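Local coordinates for uncharacterized protein (Bacteroides fragilis, PDB 3NNG) that is of unknown function but carries a calcium-binding F5/8 type C (discoidin-like) domain, a beta-sandwich fold that in many relatives binds carbohydrate or other ligands, at residues Y89-A94 with T149-I154. The protein carries 1 engineered substitution. Numbering follows the deposited sequence.
Sequences YNLRSA and TGFAEI. With CA (calcium ion), chain C.
A water molecule and a threonine hydroxyl form the polar links that join Leu91 and Tyr89 to Gly150 and Thr149. The water accepts from Leu91 N at 2.9 Å and donates to Gly150 O at 2.8 Å, bridging two backbone groups too far apart to bond directly. The second link is direct: Thr149 OG1 donates to Tyr89 O at 2.8 Å. The hydroxyl approaches at a C=O...O angle of 152°, tilted 27° from the carbonyl plane. With OG1 anti to the backbone N (chi1 -168°), it reaches that carbonyl, which Thr149 CA-H supplements with a weaker contact, CA to Tyr89 O 3.2 Å. Farther along, Leu91 CD1 lies 4.3 Å from Phe151 CD1, approaching the ring obliquely. Past Phe151 the chain turns to the calcium ion, bound by Ala152 O and Glu153 OE2 together with Asp44 OD1 and the carbonyl oxygens of Leu41, Glu46 and Thr49. Within the discoidin-like beta-sandwich, the contact thus ties the loop entering strand 93-100 to strand 148-159, which runs on to the calcium site; Leu91 packs on Cys142 of strand 124-144, Phe151 on Val79 of strand 71-79, and a classic bulge at Arg92 and Ser93 faces Thr144.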
loop_
_atom_site.group_PDB
_atom_site.type_symbol
_atom_site.label_atom_id
_atom_site.label_comp_id
_atom_site.label_asym_id
_atom_site.label_seq_id
_atom_site.Cartn_x
_atom_site.Cartn_y
_atom_site.Cartn_z
ATOM N N TYR A 89 12.101 7.279 7.317
ATOM C CA TYR A 89 10.816 6.622 7.613
ATOM C C TYR A 89 10.071 6.083 6.393
ATOM O O TYR A 89 8.977 5.543 6.520
ATOM C CB TYR A 89 9.909 7.538 8.436
ATOM C CG TYR A 89 10.596 7.997 9.706
ATOM C CD1 TYR A 89 10.966 7.073 10.678
ATOM C CD2 TYR A 89 10.903 9.338 9.921
ATOM C CE1 TYR A 89 11.605 7.464 11.832
ATOM C CE2 TYR A 89 11.555 9.742 11.086
ATOM C CZ TYR A 89 11.897 8.794 12.033
ATOM O OH TYR A 89 12.533 9.148 13.198
ATOM N N ASN A 90 10.653 6.229 5.204
ATOM C CA ASN A 90 10.067 5.598 4.027
ATOM C C ASN A 90 10.026 4.077 4.223
ATOM O O ASN A 90 10.865 3.517 4.926
ATOM C CB ASN A 90 10.869 5.931 2.771
ATOM C CG ASN A 90 10.788 7.394 2.389
ATOM O OD1 ASN A 90 11.604 7.875 1.604
ATOM N ND2 ASN A 90 9.798 8.111 2.932
ATOM N N LEU A 91 9.058 3.429 3.583
ATOM C CA LEU A 91 8.843 1.987 3.704
ATOM C C LEU A 91 10.042 1.214 3.165
ATOM O O LEU A 91 10.516 1.485 2.069
ATOM C CB LEU A 91 7.612 1.585 2.899
ATOM C CG LEU A 91 6.626 0.511 3.367
ATOM C CD1 LEU A 91 6.002 -0.164 2.148
ATOM C CD2 LEU A 91 7.216 -0.510 4.322
ATOM N N ARG A 92 10.490 0.221 3.922
ATOM C CA ARG A 92 11.666 -0.567 3.587
ATOM C C ARG A 92 11.266 -1.998 3.188
ATOM O O ARG A 92 11.751 -2.539 2.190
ATOM C CB ARG A 92 12.576 -0.629 4.810
ATOM C CG ARG A 92 14.010 -0.332 4.564
ATOM C CD ARG A 92 14.571 -1.155 3.438
ATOM N NE ARG A 92 15.063 -0.264 2.400
ATOM C CZ ARG A 92 15.980 0.674 2.602
ATOM N NH1 ARG A 92 16.519 0.832 3.805
ATOM N NH2 ARG A 92 16.361 1.451 1.599
ATOM N N SER A 93 10.398 -2.617 3.984
ATOM C CA SER A 93 9.928 -3.969 3.675
ATOM C C SER A 93 8.478 -4.195 4.110
ATOM O O SER A 93 8.022 -3.640 5.111
ATOM C CB SER A 93 10.843 -5.021 4.319
ATOM O OG SER A 93 10.883 -4.864 5.730
ATOM N N ALA A 94 7.756 -5.018 3.360
ATOM C CA ALA A 94 6.348 -5.247 3.660
ATOM C C ALA A 94 5.941 -6.636 3.260
ATOM O O ALA A 94 6.622 -7.293 2.467
ATOM C CB ALA A 94 5.452 -4.227 2.930
ATOM N N THR A 149 6.434 4.711 9.870
ATOM C CA THR A 149 6.510 4.659 8.418
ATOM C C THR A 149 5.162 5.049 7.793
ATOM O O THR A 149 4.212 5.414 8.500
ATOM C CB THR A 149 7.007 3.247 7.924
ATOM O OG1 THR A 149 7.352 3.293 6.533
ATOM C CG2 THR A 149 5.946 2.164 8.146
ATOM N N GLY A 150 5.084 4.966 6.470
ATOM C CA GLY A 150 3.863 5.280 5.751
ATOM C C GLY A 150 4.178 5.407 4.274
ATOM O O GLY A 150 5.238 4.977 3.835
ATOM N N PHE A 151 3.267 6.001 3.511
ATOM C CA PHE A 151 3.533 6.271 2.101
ATOM C C PHE A 151 2.524 7.259 1.544
ATOM O O PHE A 151 1.398 7.338 2.026
ATOM C CB PHE A 151 3.595 4.985 1.261
ATOM C CG PHE A 151 2.507 3.979 1.577
ATOM C CD1 PHE A 151 2.825 2.753 2.147
ATOM C CD2 PHE A 151 1.176 4.245 1.271
ATOM C CE1 PHE A 151 1.833 1.817 2.432
ATOM C CE2 PHE A 151 0.181 3.327 1.545
ATOM C CZ PHE A 151 0.504 2.101 2.139
ATOM N N ALA A 152 2.946 8.033 0.547
ATOM C CA ALA A 152 2.143 9.153 0.083
ATOM C C ALA A 152 1.173 8.696 -0.974
ATOM O O ALA A 152 0.080 9.221 -1.085
ATOM C CB ALA A 152 3.021 10.262 -0.443
ATOM N N GLU A 153 1.574 7.693 -1.738
ATOM C CA GLU A 153 0.740 7.181 -2.805
ATOM C C GLU A 153 0.957 5.695 -2.958
ATOM O O GLU A 153 2.085 5.251 -3.132
ATOM C CB GLU A 153 1.091 7.889 -4.117
ATOM C CG GLU A 153 0.465 9.267 -4.208
ATOM C CD GLU A 153 -1.054 9.178 -4.219
ATOM O OE1 GLU A 153 -1.597 8.459 -5.080
ATOM O OE2 GLU A 153 -1.701 9.812 -3.371
ATOM N N ILE A 154 -0.130 4.935 -2.882
ATOM C CA ILE A 154 -0.111 3.529 -3.242
ATOM C C ILE A 154 -1.085 3.275 -4.389
ATOM O O ILE A 154 -2.149 3.890 -4.462
ATOM C CB ILE A 154 -0.497 2.631 -2.071
ATOM C CG1 ILE A 154 -0.281 1.164 -2.461
ATOM C CG2 ILE A 154 -1.960 2.905 -1.632
ATOM C CD1 ILE A 154 -0.313 0.218 -1.271
HETATM CA CA CA C . -1.184 11.309 -1.246
HETATM O O HOH W 1 7.438 5.204 2.038
#